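Local atomic coordinates of phosphotriesterase homology protein (Escherichia coli, PDB entry 1BF6), a protein that hydrolyses the ester bonds of phosphorylated glyceryl acetates and of aromatic acetates and propionates, using two zinc ions per subunit. Residues V25-M39 and I243-Y257. Numbering follows the deposited sequence.
Sequences VDCRLDQYAFICQEM and ITRRSHLKANGGYGY. With SO4 (sulfate ion), chain F.
Asp-26 CA lies 5.2 Å from Arg-246 CA and Cys-27 CA 5.0 Å from Arg-245 CA, and Arg-246 N bonds to Asp-26 O at 3.0 Å; farther along, the helix beginning after Gln-31 passes Ala-251 and Tyr-257. With CG anti to the backbone N (chi1 -164°), the Asp-26 carboxylate swings across to the other segment: OD1 takes Ser-247 N, while OD2 receives Ser-247 OG on its syn lone pair and Arg-245 NH1 on its anti one. Arg-246 reaches out extended: NE meets Arg-28 O at 2.8 Å, NH2 forms a salt bridge to Asp-30 OD1 (3.0 Å), and the Gln-31 amide stacks on the guanidinium with planes 3° apart. A leucine in place of Arg-246 would probably leave Arg-28 O and Asp-30 OD1 without these donors and the Gln-31 amide without its flat partner. In this TIM-barrel hydrolase of the phosphotriesterase family, 243-257 is the loop after strand 237-239, starting beside the zinc ligand Asp-242, and 25-39 lies between barrel strands 7-12 and 47-52, leading into helix 32-44. Nearer the surface, Ala-251 CB sits centrally over the Phe-34 ring (CH-pi); deeper in, Leu-29 CD1 packs on Leu-249 CD1 at 3.8 Å and Met-39 CE covers one face of Tyr-257. Buried Glu-38 grips Lys-250 N through OE2 at 2.8 Å; Tyr-257 N and Lys-250 NZ, the latter also paired with Asp-41 and Asp-258, approach OE1 from opposite faces of the carboxylate.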
ATOM      1  N   VAL A  25     -20.952  -4.607  -6.537  1.00 16.78           N
ATOM      2  CA  VAL A  25     -20.828  -3.150  -6.497  1.00 18.31           C
ATOM      3  C   VAL A  25     -20.104  -2.640  -5.224  1.00 16.73           C
ATOM      4  O   VAL A  25     -19.640  -1.498  -5.184  1.00 16.92           O
ATOM      5  CB  VAL A  25     -22.226  -2.476  -6.659  1.00 19.63           C
ATOM      6  CG1 VAL A  25     -23.126  -2.807  -5.458  1.00 20.97           C
ATOM      7  CG2 VAL A  25     -22.081  -0.970  -6.856  1.00 19.33           C
ATOM      8  N   ASP A  26     -19.995  -3.492  -4.202  1.00 16.05           N
ATOM      9  CA  ASP A  26     -19.313  -3.129  -2.959  1.00 14.85           C
ATOM     10  C   ASP A  26     -17.828  -2.888  -3.277  1.00 16.38           C
ATOM     11  O   ASP A  26     -17.172  -2.027  -2.672  1.00 13.50           O
ATOM     12  CB  ASP A  26     -19.446  -4.256  -1.923  1.00 14.25           C
ATOM     13  CG  ASP A  26     -19.097  -3.804  -0.508  1.00 12.83           C
ATOM     14  OD1 ASP A  26     -19.321  -2.622  -0.198  1.00 15.00           O
ATOM     15  OD2 ASP A  26     -18.609  -4.626   0.295  1.00 13.06           O
ATOM     16  N   CYS A  27     -17.327  -3.654  -4.248  1.00 16.01           N
ATOM     17  CA  CYS A  27     -15.943  -3.573  -4.708  1.00 16.11           C
ATOM     18  C   CYS A  27     -15.657  -2.371  -5.624  1.00 16.27           C
ATOM     19  O   CYS A  27     -14.538  -2.219  -6.130  1.00 15.61           O
ATOM     20  CB  CYS A  27     -15.548  -4.885  -5.384  1.00 16.67           C
ATOM     21  SG  CYS A  27     -15.633  -6.280  -4.270  1.00 18.75           S
ATOM     22  N   ARG A  28     -16.680  -1.552  -5.861  1.00 13.31           N
ATOM     23  CA  ARG A  28     -16.538  -0.341  -6.652  1.00 14.79           C
ATOM     24  C   ARG A  28     -16.477   0.838  -5.669  1.00 14.14           C
ATOM     25  O   ARG A  28     -17.489   1.514  -5.409  1.00 13.12           O
ATOM     26  CB  ARG A  28     -17.706  -0.168  -7.636  1.00 14.49           C
ATOM     27  CG  ARG A  28     -17.634   1.116  -8.458  1.00 18.04           C
ATOM     28  CD  ARG A  28     -18.334   0.993  -9.818  1.00 22.43           C
ATOM     29  NE  ARG A  28     -19.773   0.731  -9.734  1.00 26.55           N
ATOM     30  CZ  ARG A  28     -20.706   1.664  -9.529  1.00 28.51           C
ATOM     31  NH1 ARG A  28     -20.370   2.944  -9.372  1.00 27.05           N
ATOM     32  NH2 ARG A  28     -21.988   1.321  -9.513  1.00 25.74           N
ATOM     33  N   LEU A  29     -15.297   1.051  -5.088  1.00 12.84           N
ATOM     34  CA  LEU A  29     -15.099   2.141  -4.128  1.00 12.85           C
ATOM     35  C   LEU A  29     -14.882   3.440  -4.903  1.00 13.93           C
ATOM     36  O   LEU A  29     -13.756   3.768  -5.283  1.00 14.30           O
ATOM     37  CB  LEU A  29     -13.904   1.829  -3.217  1.00 13.15           C
ATOM     38  CG  LEU A  29     -13.604   2.834  -2.104  1.00 13.51           C
ATOM     39  CD1 LEU A  29     -14.723   2.812  -1.063  1.00 13.48           C
ATOM     40  CD2 LEU A  29     -12.286   2.477  -1.462  1.00 14.32           C
ATOM     41  N   ASP A  30     -15.972   4.171  -5.138  1.00 13.68           N
ATOM     42  CA  ASP A  30     -15.920   5.414  -5.898  1.00 13.78           C
ATOM     43  C   ASP A  30     -16.920   6.473  -5.419  1.00 13.29           C
ATOM     44  O   ASP A  30     -17.321   7.342  -6.194  1.00 11.52           O
ATOM     45  CB  ASP A  30     -16.180   5.118  -7.385  1.00 15.22           C
ATOM     46  CG  ASP A  30     -17.619   4.645  -7.666  1.00 18.66           C
ATOM     47  OD1 ASP A  30     -18.347   4.244  -6.724  1.00 17.75           O
ATOM     48  OD2 ASP A  30     -18.027   4.677  -8.849  1.00 16.11           O
ATOM     49  N   GLN A  31     -17.328   6.391  -4.156  1.00 12.40           N
ATOM     50  CA  GLN A  31     -18.294   7.343  -3.613  1.00 12.66           C
ATOM     51  C   GLN A  31     -17.585   8.599  -3.140  1.00 12.92           C
ATOM     52  O   GLN A  31     -17.139   8.702  -1.997  1.00 14.50           O
ATOM     53  CB  GLN A  31     -19.105   6.678  -2.510  1.00 10.20           C
ATOM     54  CG  GLN A  31     -19.808   5.413  -3.008  1.00 12.32           C
ATOM     55  CD  GLN A  31     -20.720   4.784  -1.976  1.00 13.35           C
ATOM     56  OE1 GLN A  31     -20.260   4.187  -1.010  1.00 11.12           O
ATOM     57  NE2 GLN A  31     -22.028   4.893  -2.197  1.00 13.80           N
ATOM     58  N   TYR A  32     -17.498   9.551  -4.057  1.00 12.99           N
ATOM     59  CA  TYR A  32     -16.810  10.804  -3.850  1.00 13.86           C
ATOM     60  C   TYR A  32     -17.048  11.565  -2.550  1.00 15.38           C
ATOM     61  O   TYR A  32     -16.093  11.837  -1.819  1.00 14.53           O
ATOM     62  CB  TYR A  32     -17.054  11.727  -5.037  1.00 14.79           C
ATOM     63  CG  TYR A  32     -16.195  12.965  -5.004  1.00 15.26           C
ATOM     64  CD1 TYR A  32     -14.804  12.874  -5.117  1.00 14.78           C
ATOM     65  CD2 TYR A  32     -16.768  14.225  -4.857  1.00 13.61           C
ATOM     66  CE1 TYR A  32     -14.011  14.013  -5.083  1.00 13.89           C
ATOM     67  CE2 TYR A  32     -15.988  15.369  -4.825  1.00 13.96           C
ATOM     68  CZ  TYR A  32     -14.608  15.258  -4.939  1.00 13.65           C
ATOM     69  OH  TYR A  32     -13.843  16.397  -4.932  1.00 13.52           O
ATOM     70  N   ALA A  33     -18.293  11.963  -2.297  1.00 13.93           N
ATOM     71  CA  ALA A  33     -18.618  12.715  -1.085  1.00 13.94           C
ATOM     72  C   ALA A  33     -18.144  11.988   0.173  1.00 13.15           C
ATOM     73  O   ALA A  33     -17.472  12.581   1.019  1.00 13.67           O
ATOM     74  CB  ALA A  33     -20.121  13.000  -1.016  1.00 11.38           C
ATOM     75  N   PHE A  34     -18.451  10.699   0.267  1.00 12.23           N
ATOM     76  CA  PHE A  34     -18.048   9.896   1.416  1.00 12.98           C
ATOM     77  C   PHE A  34     -16.534   9.830   1.567  1.00 13.96           C
ATOM     78  O   PHE A  34     -16.018   9.932   2.681  1.00 14.32           O
ATOM     79  CB  PHE A  34     -18.581   8.472   1.303  1.00 13.17           C
ATOM     80  CG  PHE A  34     -20.074   8.370   1.365  1.00 12.85           C
ATOM     81  CD1 PHE A  34     -20.846   9.442   1.786  1.00 12.44           C
ATOM     82  CD2 PHE A  34     -20.704   7.182   1.015  1.00 15.24           C
ATOM     83  CE1 PHE A  34     -22.222   9.332   1.860  1.00 13.49           C
ATOM     84  CE2 PHE A  34     -22.084   7.059   1.084  1.00 15.57           C
ATOM     85  CZ  PHE A  34     -22.840   8.137   1.508  1.00 14.47           C
ATOM     86  N   ILE A  35     -15.823   9.622   0.457  1.00 13.09           N
ATOM     87  CA  ILE A  35     -14.365   9.532   0.505  1.00 11.67           C
ATOM     88  C   ILE A  35     -13.751  10.866   0.926  1.00 10.24           C
ATOM     89  O   ILE A  35     -12.827  10.880   1.732  1.00 11.70           O
ATOM     90  CB  ILE A  35     -13.753   8.936  -0.816  1.00 12.67           C
ATOM     91  CG1 ILE A  35     -13.483   7.424  -0.570  1.00 13.52           C
ATOM     92  CG2 ILE A  35     -12.435   9.630  -1.169  1.00 10.93           C
ATOM     93  CD1 ILE A  35     -13.303   6.978   0.907  1.00 17.16           C
ATOM     94  N   CYS A  36     -14.295  11.977   0.432  1.00  9.33           N
ATOM     95  CA  CYS A  36     -13.822  13.305   0.825  1.00 11.50           C
ATOM     96  C   CYS A  36     -14.044  13.528   2.331  1.00 12.90           C
ATOM     97  O   CYS A  36     -13.190  14.090   3.012  1.00 12.69           O
ATOM     98  CB  CYS A  36     -14.551  14.400   0.050  1.00 11.58           C
ATOM     99  SG  CYS A  36     -13.990  14.620  -1.649  1.00 14.53           S
ATOM    100  N   GLN A  37     -15.190  13.087   2.851  1.00 13.12           N
ATOM    101  CA  GLN A  37     -15.487  13.245   4.278  1.00 13.76           C
ATOM    102  C   GLN A  37     -14.489  12.441   5.113  1.00 14.22           C
ATOM    103  O   GLN A  37     -14.013  12.920   6.151  1.00 13.96           O
ATOM    104  CB  GLN A  37     -16.929  12.808   4.584  1.00 15.00           C
ATOM    105  CG  GLN A  37     -17.995  13.780   4.055  1.00 20.13           C
ATOM    106  CD  GLN A  37     -19.359  13.121   3.795  1.00 24.72           C
ATOM    107  OE1 GLN A  37     -19.725  12.113   4.419  1.00 25.95           O
ATOM    108  NE2 GLN A  37     -20.111  13.690   2.858  1.00 26.27           N
ATOM    109  N   GLU A  38     -14.145  11.241   4.640  1.00 11.00           N
ATOM    110  CA  GLU A  38     -13.184  10.383   5.329  1.00  9.76           C
ATOM    111  C   GLU A  38     -11.794  11.025   5.347  1.00 10.11           C
ATOM    112  O   GLU A  38     -11.045  10.861   6.307  1.00 11.23           O
ATOM    113  CB  GLU A  38     -13.105   9.018   4.650  1.00 10.87           C
ATOM    114  CG  GLU A  38     -14.408   8.209   4.700  1.00 10.89           C
ATOM    115  CD  GLU A  38     -14.533   7.316   5.929  1.00 12.42           C
ATOM    116  OE1 GLU A  38     -13.586   7.231   6.744  1.00 11.28           O
ATOM    117  OE2 GLU A  38     -15.588   6.661   6.067  1.00 14.81           O
ATOM    118  N   MET A  39     -11.445  11.745   4.283  1.00 11.10           N
ATOM    119  CA  MET A  39     -10.133  12.394   4.219  1.00  9.98           C
ATOM    120  C   MET A  39     -10.105  13.570   5.186  1.00 11.26           C
ATOM    121  O   MET A  39      -9.090  13.814   5.823  1.00 13.28           O
ATOM    122  CB  MET A  39      -9.782  12.828   2.787  1.00 10.07           C
ATOM    123  CG  MET A  39      -9.615  11.663   1.795  1.00  6.84           C
ATOM    124  SD  MET A  39      -8.401  10.401   2.241  1.00 10.47           S
ATOM    125  CE  MET A  39      -9.476   8.992   2.720  1.00 11.58           C
ATOM    126  N   ILE A 243      -8.315   0.064   2.854  1.00  9.67           N
ATOM    127  CA  ILE A 243      -9.757   0.188   2.582  1.00 10.95           C
ATOM    128  C   ILE A 243      -9.957  -0.139   1.091  1.00 11.55           C
ATOM    129  O   ILE A 243      -9.233   0.384   0.232  1.00 10.65           O
ATOM    130  CB  ILE A 243     -10.283   1.616   2.884  1.00 10.72           C
ATOM    131  CG1 ILE A 243     -10.176   1.925   4.385  1.00 14.41           C
ATOM    132  CG2 ILE A 243     -11.711   1.780   2.394  1.00  9.31           C
ATOM    133  CD1 ILE A 243     -10.908   0.945   5.277  1.00 13.96           C
ATOM    134  N   THR A 244     -10.930  -1.004   0.803  1.00 10.54           N
ATOM    135  CA  THR A 244     -11.204  -1.446  -0.566  1.00 11.43           C
ATOM    136  C   THR A 244     -12.692  -1.522  -0.939  1.00 12.94           C
ATOM    137  O   THR A 244     -13.022  -1.623  -2.117  1.00 10.95           O
ATOM    138  CB  THR A 244     -10.626  -2.868  -0.808  1.00 11.54           C
ATOM    139  OG1 THR A 244     -11.215  -3.790   0.118  1.00 13.04           O
ATOM    140  CG2 THR A 244      -9.106  -2.907  -0.633  1.00  7.73           C
ATOM    141  N   ARG A 245     -13.580  -1.464   0.055  1.00 11.65           N
ATOM    142  CA  ARG A 245     -15.022  -1.584  -0.186  1.00 12.04           C
ATOM    143  C   ARG A 245     -15.874  -0.448   0.339  1.00 11.48           C
ATOM    144  O   ARG A 245     -15.505   0.228   1.294  1.00  8.62           O
ATOM    145  CB  ARG A 245     -15.529  -2.872   0.453  1.00 14.73           C
ATOM    146  CG  ARG A 245     -14.913  -4.130  -0.113  1.00 20.04           C
ATOM    147  CD  ARG A 245     -15.289  -5.310   0.741  1.00 24.51           C
ATOM    148  NE  ARG A 245     -14.924  -6.575   0.115  1.00 28.71           N
ATOM    149  CZ  ARG A 245     -15.805  -7.510  -0.229  1.00 32.92           C
ATOM    150  NH1 ARG A 245     -17.105  -7.314  -0.016  1.00 32.80           N
ATOM    151  NH2 ARG A 245     -15.383  -8.664  -0.736  1.00 33.27           N
ATOM    152  N   ARG A 246     -17.031  -0.250  -0.286  1.00 11.14           N
ATOM    153  CA  ARG A 246     -17.972   0.787   0.147  1.00 11.90           C
ATOM    154  C   ARG A 246     -18.415   0.486   1.590  1.00 11.13           C
ATOM    155  O   ARG A 246     -18.568   1.400   2.402  1.00 12.05           O
ATOM    156  CB  ARG A 246     -19.206   0.817  -0.766  1.00 11.49           C
ATOM    157  CG  ARG A 246     -18.922   1.220  -2.201  1.00 13.51           C
ATOM    158  CD  ARG A 246     -20.179   1.100  -3.059  1.00 16.10           C
ATOM    159  NE  ARG A 246     -20.066   1.810  -4.334  1.00 14.98           N
ATOM    160  CZ  ARG A 246     -21.107   2.185  -5.077  1.00 16.94           C
ATOM    161  NH1 ARG A 246     -22.346   1.916  -4.675  1.00 16.33           N
ATOM    162  NH2 ARG A 246     -20.916   2.833  -6.217  1.00 14.49           N
ATOM    163  N   SER A 247     -18.557  -0.799   1.911  1.00 11.38           N
ATOM    164  CA  SER A 247     -18.985  -1.219   3.242  1.00 11.85           C
ATOM    165  C   SER A 247     -17.963  -0.913   4.339  1.00 11.80           C
ATOM    166  O   SER A 247     -18.258  -1.047   5.529  1.00 11.02           O
ATOM    167  CB  SER A 247     -19.389  -2.704   3.254  1.00 11.71           C
ATOM    168  OG  SER A 247     -18.322  -3.572   2.919  1.00 13.82           O
ATOM    169  N   HIS A 248     -16.757  -0.515   3.934  1.00 11.05           N
ATOM    170  CA  HIS A 248     -15.704  -0.147   4.883  1.00 11.23           C
ATOM    171  C   HIS A 248     -15.872   1.320   5.327  1.00  9.42           C
ATOM    172  O   HIS A 248     -15.354   1.726   6.368  1.00 11.08           O
ATOM    173  CB  HIS A 248     -14.307  -0.324   4.255  1.00  9.65           C
ATOM    174  CG  HIS A 248     -13.929  -1.747   3.973  1.00 14.13           C
ATOM    175  ND1 HIS A 248     -12.990  -2.091   3.021  1.00 12.20           N
ATOM    176  CD2 HIS A 248     -14.324  -2.910   4.543  1.00 13.94           C
ATOM    177  CE1 HIS A 248     -12.818  -3.400   3.022  1.00 14.25           C
ATOM    178  NE2 HIS A 248     -13.617  -3.921   3.937  1.00 16.18           N
ATOM    179  N   LEU A 249     -16.565   2.110   4.512  1.00  9.23           N
ATOM    180  CA  LEU A 249     -16.802   3.522   4.782  1.00 10.55           C
ATOM    181  C   LEU A 249     -17.797   3.713   5.934  1.00 11.96           C
ATOM    182  O   LEU A 249     -18.736   2.939   6.083  1.00 12.08           O
ATOM    183  CB  LEU A 249     -17.319   4.216   3.522  1.00 10.31           C
ATOM    184  CG  LEU A 249     -16.447   4.068   2.255  1.00 12.27           C
ATOM    185  CD1 LEU A 249     -17.045   4.919   1.136  1.00  9.61           C
ATOM    186  CD2 LEU A 249     -15.006   4.474   2.537  1.00  9.52           C
ATOM    187  N   LYS A 250     -17.562   4.730   6.759  1.00 12.31           N
ATOM    188  CA  LYS A 250     -18.432   5.003   7.907  1.00 12.68           C
ATOM    189  C   LYS A 250     -19.883   5.290   7.504  1.00 11.76           C
ATOM    190  O   LYS A 250     -20.807   4.815   8.162  1.00 13.43           O
ATOM    191  CB  LYS A 250     -17.857   6.141   8.774  1.00 11.67           C
ATOM    192  CG  LYS A 250     -16.506   5.784   9.414  1.00 11.47           C
ATOM    193  CD  LYS A 250     -16.125   6.679  10.587  1.00 10.85           C
ATOM    194  CE  LYS A 250     -15.852   8.106  10.172  1.00 12.88           C
ATOM    195  NZ  LYS A 250     -14.585   8.228   9.401  1.00 14.53           N
ATOM    196  N   ALA A 251     -20.077   6.040   6.419  1.00 11.33           N
ATOM    197  CA  ALA A 251     -21.416   6.373   5.926  1.00 11.49           C
ATOM    198  C   ALA A 251     -22.236   5.125   5.563  1.00 13.04           C
ATOM    199  O   ALA A 251     -23.463   5.188   5.502  1.00 14.64           O
ATOM    200  CB  ALA A 251     -21.325   7.307   4.723  1.00 10.57           C
ATOM    201  N   ASN A 252     -21.549   4.011   5.305  1.00 11.63           N
ATOM    202  CA  ASN A 252     -22.194   2.743   4.966  1.00 11.31           C
ATOM    203  C   ASN A 252     -22.169   1.745   6.122  1.00  9.29           C
ATOM    204  O   ASN A 252     -22.319   0.546   5.917  1.00  7.24           O
ATOM    205  CB  ASN A 252     -21.539   2.125   3.725  1.00 10.70           C
ATOM    206  CG  ASN A 252     -21.745   2.960   2.496  1.00 12.88           C
ATOM    207  OD1 ASN A 252     -22.828   3.495   2.279  1.00 12.69           O
ATOM    208  ND2 ASN A 252     -20.698   3.107   1.690  1.00 13.80           N
ATOM    209  N   GLY A 253     -21.965   2.247   7.339  1.00 10.55           N
ATOM    210  CA  GLY A 253     -21.926   1.387   8.513  1.00  8.57           C
ATOM    211  C   GLY A 253     -20.594   0.719   8.770  1.00 10.53           C
ATOM    212  O   GLY A 253     -20.517  -0.243   9.529  1.00 10.29           O
ATOM    213  N   GLY A 254     -19.547   1.214   8.114  1.00 11.64           N
ATOM    214  CA  GLY A 254     -18.222   0.648   8.287  1.00 11.38           C
ATOM    215  C   GLY A 254     -17.379   1.362   9.341  1.00 12.13           C
ATOM    216  O   GLY A 254     -17.877   2.190  10.108  1.00 11.87           O
ATOM    217  N   TYR A 255     -16.082   1.075   9.332  1.00 11.09           N
ATOM    218  CA  TYR A 255     -15.148   1.645  10.295  1.00 11.97           C
ATOM    219  C   TYR A 255     -14.352   2.858   9.819  1.00 12.60           C
ATOM    220  O   TYR A 255     -13.860   3.632  10.643  1.00 12.66           O
ATOM    221  CB  TYR A 255     -14.212   0.550  10.817  1.00 10.73           C
ATOM    222  CG  TYR A 255     -13.599  -0.308   9.729  1.00 12.33           C
ATOM    223  CD1 TYR A 255     -14.274  -1.431   9.228  1.00 11.03           C
ATOM    224  CD2 TYR A 255     -12.344  -0.005   9.198  1.00 12.57           C
ATOM    225  CE1 TYR A 255     -13.710  -2.233   8.221  1.00  9.69           C
ATOM    226  CE2 TYR A 255     -11.774  -0.803   8.189  1.00 10.62           C
ATOM    227  CZ  TYR A 255     -12.461  -1.906   7.707  1.00 10.15           C
ATOM    228  OH  TYR A 255     -11.911  -2.667   6.697  1.00 10.34           O
ATOM    229  N   GLY A 256     -14.228   3.020   8.501  1.00 11.19           N
ATOM    230  CA  GLY A 256     -13.493   4.149   7.939  1.00 10.67           C
ATOM    231  C   GLY A 256     -11.969   4.105   8.053  1.00 10.06           C
ATOM    232  O   GLY A 256     -11.392   3.289   8.803  1.00  7.12           O
ATOM    233  N   TYR A 257     -11.317   4.992   7.300  1.00  9.09           N
ATOM    234  CA  TYR A 257      -9.855   5.095   7.298  1.00 10.75           C
ATOM    235  C   TYR A 257      -9.304   5.523   8.655  1.00  9.64           C
ATOM    236  O   TYR A 257      -8.295   4.982   9.116  1.00 11.60           O
ATOM    237  CB  TYR A 257      -9.376   6.110   6.256  1.00 11.57           C
ATOM    238  CG  TYR A 257      -9.780   5.800   4.836  1.00 10.17           C
ATOM    239  CD1 TYR A 257     -11.039   6.149   4.365  1.00  8.72           C
ATOM    240  CD2 TYR A 257      -8.890   5.171   3.956  1.00 10.24           C
ATOM    241  CE1 TYR A 257     -11.414   5.885   3.071  1.00 10.22           C
ATOM    242  CE2 TYR A 257      -9.253   4.901   2.642  1.00  7.58           C
ATOM    243  CZ  TYR A 257     -10.520   5.263   2.209  1.00 11.30           C
ATOM    244  OH  TYR A 257     -10.912   5.006   0.922  1.00 10.95           O
TER
HETATM  245  S   SO4 F 295     -11.064  -7.392   1.075  1.00 55.95           S
HETATM  246  O1  SO4 F 295     -12.129  -8.390   1.019  1.00 57.18           O
HETATM  247  O2  SO4 F 295     -11.133  -6.523  -0.177  1.00 55.43           O
HETATM  248  O3  SO4 F 295     -11.189  -6.441   2.297  1.00 55.38           O
HETATM  249  O4  SO4 F 295      -9.718  -8.100   1.203  1.00 56.19           O
HETATM  250  O   HOH W   1     -12.393  -2.909  -4.448  1.00 18.29           O
HETATM  251  O   HOH W   2     -23.985   3.707  -0.234  1.00 28.68           O
HETATM  252  O   HOH W   3     -17.933   7.423   4.971  1.00 10.36           O